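Local structure of DNA mismatch repair protein MutL (Aquifex aeolicus VF5, 6LZJ) at residues A[49-54]-A[133-138]. The protein binds ATP through a GHKL-type ATPase domain and probably acts in DNA mismatch repair. Numbering follows the deposited sequence.
Sequences VKDNGT and VGTEVE. With ACP (phosphomethylphosphonic acid adenylate ester), chain C.
D51 and T135 lie side by side at the adenine of the bound nucleotide analogue, D51 at the amino edge and T135 over a face near N6 and N1, on neighbouring antiparallel strands (178° between their directions) of the GHKL, or Bergerat, ATPase fold. D51 opens the DNGTG sequence, the DxGxG adenine-binding motif of this family. Its OD2 accepts a hydrogen bond from ACP N6 at 2.8 Å, and S27 OG is a second partner of that oxygen. The other oxygen, OD1, takes the backbone N of G53 at 2.9 Å in an Asx turn. With chi1 at 68°, CG stands between the backbone N and the carbonyl carbon, placing one carboxylate to serve both ligand and turn. A water bridges the strands, donating to D51 OD1 and accepting from T135 OG1, also bonded to S105. T135 CB makes van der Waals contact 3.5 Å from ACP N6, with the methyl CG2 close by. Replacing D51 by an alanine removes the carboxylate, which would probably leave the adenine amino group without its acceptor and the G53 turn free to shift.

Along the strands, D51 N bonds to T135 O at 2.9 Å, while V49 and V137 form a reciprocal hydrogen-bonded pair, their side chains packing against L23 of helix 16-29. On the other face, the K50 chain crosses E136, with CD 3.7 Å from OE1; the charged atoms stay apart, and E136 forms salt bridges with R48 and R104. At the end of strand 46-51, G134 CA lies 3.3 Å from D51 O, and a CB there would clash with that oxygen.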
ATOM      1  N   VAL A  49      -8.335   4.853   5.640  1.00 18.71           N
ATOM      2  CA  VAL A  49      -6.966   4.547   6.028  1.00 16.66           C
ATOM      3  C   VAL A  49      -6.605   5.249   7.327  1.00 18.62           C
ATOM      4  O   VAL A  49      -6.679   6.487   7.427  1.00 17.96           O
ATOM      5  CB  VAL A  49      -5.962   4.921   4.929  1.00 19.17           C
ATOM      6  CG1 VAL A  49      -4.493   4.712   5.443  1.00 21.43           C
ATOM      7  CG2 VAL A  49      -6.255   4.092   3.722  1.00 21.79           C
ATOM      8  N   LYS A  50      -6.166   4.458   8.299  1.00 18.62           N
ATOM      9  CA  LYS A  50      -5.876   4.932   9.643  1.00 19.39           C
ATOM     10  C   LYS A  50      -4.459   4.575   9.985  1.00 20.30           C
ATOM     11  O   LYS A  50      -4.000   3.444   9.752  1.00 18.38           O
ATOM     12  CB  LYS A  50      -6.807   4.312  10.669  1.00 18.15           C
ATOM     13  CG  LYS A  50      -6.517   4.678  12.125  1.00 23.74           C
ATOM     14  CD  LYS A  50      -7.437   3.772  12.943  1.00 22.27           C
ATOM     15  CE  LYS A  50      -7.534   4.123  14.454  1.00 26.76           C
ATOM     16  NZ  LYS A  50      -6.355   3.573  15.162  1.00 34.91           N
ATOM     17  N   ASP A  51      -3.773   5.536  10.554  1.00 15.56           N
ATOM     18  CA  ASP A  51      -2.397   5.283  10.909  1.00 16.87           C
ATOM     19  C   ASP A  51      -2.102   5.874  12.267  1.00 17.62           C
ATOM     20  O   ASP A  51      -2.835   6.725  12.813  1.00 17.67           O
ATOM     21  CB  ASP A  51      -1.404   5.819   9.814  1.00 16.49           C
ATOM     22  CG  ASP A  51      -1.369   7.324   9.729  1.00 20.33           C
ATOM     23  OD1 ASP A  51      -1.049   7.961  10.757  1.00 23.74           O
ATOM     24  OD2 ASP A  51      -1.639   7.861   8.646  1.00 19.88           O
ATOM     25  N   ASN A  52      -0.989   5.399  12.822  1.00 21.08           N
ATOM     26  CA  ASN A  52      -0.462   5.884  14.092  1.00 24.75           C
ATOM     27  C   ASN A  52       0.768   6.771  13.926  1.00 22.50           C
ATOM     28  O   ASN A  52       1.630   6.762  14.804  1.00 20.42           O
ATOM     29  CB  ASN A  52      -0.204   4.733  15.061  1.00 24.41           C
ATOM     30  CG  ASN A  52       0.894   3.839  14.599  1.00 20.89           C
ATOM     31  OD1 ASN A  52       1.321   3.925  13.455  1.00 23.35           O
ATOM     32  ND2 ASN A  52       1.384   2.986  15.498  1.00 24.19           N
ATOM     33  N   GLY A  53       0.973   7.380  12.756  1.00 22.64           N
ATOM     34  CA  GLY A  53       2.085   8.301  12.590  1.00 29.40           C
ATOM     35  C   GLY A  53       1.931   9.626  13.327  1.00 29.48           C
ATOM     36  O   GLY A  53       1.018   9.792  14.146  1.00 29.14           O
ATOM     37  N   THR A  54       2.796  10.587  13.017  1.00 32.56           N
ATOM     38  CA  THR A  54       2.933  11.786  13.835  1.00 35.87           C
ATOM     39  C   THR A  54       1.765  12.756  13.712  1.00 31.69           C
ATOM     40  O   THR A  54       1.719  13.736  14.467  1.00 26.85           O
ATOM     41  CB  THR A  54       4.236  12.511  13.485  1.00 39.96           C
ATOM     42  OG1 THR A  54       4.383  12.585  12.056  1.00 40.69           O
ATOM     43  CG2 THR A  54       5.405  11.750  14.066  1.00 45.45           C
ATOM     44  N   VAL A 133      -3.429   9.844  18.719  1.00 23.46           N
ATOM     45  CA  VAL A 133      -2.434  10.433  17.822  1.00 23.54           C
ATOM     46  C   VAL A 133      -2.363   9.628  16.543  1.00 19.47           C
ATOM     47  O   VAL A 133      -2.332   8.392  16.570  1.00 24.42           O
ATOM     48  CB  VAL A 133      -1.041  10.466  18.468  1.00 22.15           C
ATOM     49  CG1 VAL A 133      -0.048  10.953  17.410  1.00 21.67           C
ATOM     50  CG2 VAL A 133      -1.014  11.412  19.598  1.00 23.86           C
ATOM     51  N   GLY A 134      -2.429  10.317  15.426  1.00 18.58           N
ATOM     52  CA  GLY A 134      -2.302   9.719  14.110  1.00 17.94           C
ATOM     53  C   GLY A 134      -3.270  10.405  13.175  1.00 17.84           C
ATOM     54  O   GLY A 134      -3.803  11.475  13.472  1.00 19.15           O
ATOM     55  N   THR A 135      -3.556   9.760  12.045  1.00 15.56           N
ATOM     56  CA  THR A 135      -4.387  10.357  11.011  1.00 18.59           C
ATOM     57  C   THR A 135      -5.348   9.302  10.506  1.00 16.58           C
ATOM     58  O   THR A 135      -4.998   8.120  10.372  1.00 19.61           O
ATOM     59  CB  THR A 135      -3.534  10.890   9.838  1.00 18.47           C
ATOM     60  OG1 THR A 135      -2.661  11.884  10.334  1.00 21.80           O
ATOM     61  CG2 THR A 135      -4.366  11.473   8.761  1.00 19.47           C
ATOM     62  N   GLU A 136      -6.561   9.725  10.226  1.00 14.65           N
ATOM     63  CA  GLU A 136      -7.521   8.793   9.655  1.00 17.33           C
ATOM     64  C   GLU A 136      -8.242   9.505   8.520  1.00 19.32           C
ATOM     65  O   GLU A 136      -8.779  10.593   8.711  1.00 18.39           O
ATOM     66  CB  GLU A 136      -8.501   8.319  10.725  1.00 18.39           C
ATOM     67  CG  GLU A 136      -9.521   7.316  10.159  1.00 17.98           C
ATOM     68  CD  GLU A 136     -10.289   6.666  11.304  1.00 25.30           C
ATOM     69  OE1 GLU A 136     -10.292   5.432  11.367  1.00 27.15           O
ATOM     70  OE2 GLU A 136     -10.765   7.426  12.175  1.00 30.02           O
ATOM     71  N   VAL A 137      -8.216   8.917   7.327  1.00 20.27           N
ATOM     72  CA  VAL A 137      -8.847   9.515   6.156  1.00 20.75           C
ATOM     73  C   VAL A 137      -9.955   8.594   5.673  1.00 16.67           C
ATOM     74  O   VAL A 137      -9.759   7.372   5.587  1.00 16.62           O
ATOM     75  CB  VAL A 137      -7.805   9.744   5.043  1.00 15.90           C
ATOM     76  CG1 VAL A 137      -8.444  10.529   3.884  1.00 20.37           C
ATOM     77  CG2 VAL A 137      -6.568  10.461   5.629  1.00 20.66           C
ATOM     78  N   GLU A 138     -11.116   9.189   5.338  1.00 18.50           N
ATOM     79  CA  GLU A 138     -12.292   8.449   4.891  1.00 22.22           C
ATOM     80  C   GLU A 138     -12.759   9.038   3.579  1.00 20.60           C
ATOM     81  O   GLU A 138     -13.044  10.245   3.484  1.00 20.08           O
ATOM     82  CB  GLU A 138     -13.418   8.519   5.932  1.00 22.40           C
ATOM     83  CG  GLU A 138     -12.995   7.850   7.212  1.00 25.44           C
ATOM     84  CD  GLU A 138     -14.085   7.792   8.264  1.00 29.21           C
ATOM     85  OE1 GLU A 138     -15.271   8.068   7.957  1.00 33.04           O
ATOM     86  OE2 GLU A 138     -13.721   7.450   9.400  1.00 29.92           O
TER
HETATM   87  PG  ACP C 402       2.670  13.382  -3.140  1.00 49.16           P
HETATM   88  O1G ACP C 402       1.636  12.618  -2.394  1.00 47.42           O
HETATM   89  O2G ACP C 402       2.035  13.987  -4.497  1.00 48.15           O
HETATM   90  O3G ACP C 402       4.021  12.527  -3.417  1.00 52.58           O
HETATM   91  PB  ACP C 402       2.358  14.847  -0.596  1.00 28.68           P
HETATM   92  O1B ACP C 402       2.465  13.594   0.159  1.00 24.48           O
HETATM   93  O2B ACP C 402       3.256  15.976   0.122  1.00 32.04           O
HETATM   94  C3B ACP C 402       3.197  14.803  -2.182  1.00 34.50           C
HETATM   95  PA  ACP C 402      -0.444  14.865  -0.194  1.00 26.57           P
HETATM   96  O1A ACP C 402      -0.375  13.360  -0.390  1.00 26.78           O
HETATM   97  O2A ACP C 402      -1.577  15.592  -0.856  1.00 24.82           O
HETATM   98  O3A ACP C 402       0.918  15.505  -0.800  1.00 27.56           O
HETATM   99  O5' ACP C 402      -0.342  15.173   1.377  1.00 28.56           O
HETATM  100  C5' ACP C 402      -0.133  16.553   1.664  1.00 31.07           C
HETATM  101  C4' ACP C 402       0.519  16.690   3.023  1.00 29.84           C
HETATM  102  O4' ACP C 402      -0.390  16.223   4.022  1.00 24.74           O
HETATM  103  C3' ACP C 402       1.757  15.850   3.226  1.00 32.14           C
HETATM  104  O3' ACP C 402       2.932  16.522   2.749  1.00 36.68           O
HETATM  105  C2' ACP C 402       1.796  15.679   4.713  1.00 26.20           C
HETATM  106  O2' ACP C 402       2.410  16.865   5.280  1.00 28.92           O
HETATM  107  C1' ACP C 402       0.334  15.741   5.130  1.00 22.78           C
HETATM  108  N9  ACP C 402      -0.200  14.379   5.362  1.00 23.16           N
HETATM  109  C8  ACP C 402      -1.087  13.765   4.561  1.00 23.46           C
HETATM  110  N7  ACP C 402      -1.406  12.560   5.061  1.00 20.59           N
HETATM  111  C5  ACP C 402      -0.743  12.427   6.214  1.00 18.96           C
HETATM  112  C6  ACP C 402      -0.664  11.406   7.266  1.00 19.83           C
HETATM  113  N6  ACP C 402      -1.363  10.231   7.140  1.00 25.27           N
HETATM  114  N1  ACP C 402       0.136  11.645   8.307  1.00 23.24           N
HETATM  115  C2  ACP C 402       0.821  12.805   8.438  1.00 23.64           C
HETATM  116  N3  ACP C 402       0.824  13.782   7.532  1.00 23.06           N
HETATM  117  C4  ACP C 402       0.036  13.647   6.420  1.00 19.93           C
HETATM  118  O   HOH W   1      -0.234  10.515  10.797  1.00 21.34           O
HETATM  119  O   HOH W   2      -4.187   6.606  15.115  1.00 28.99           O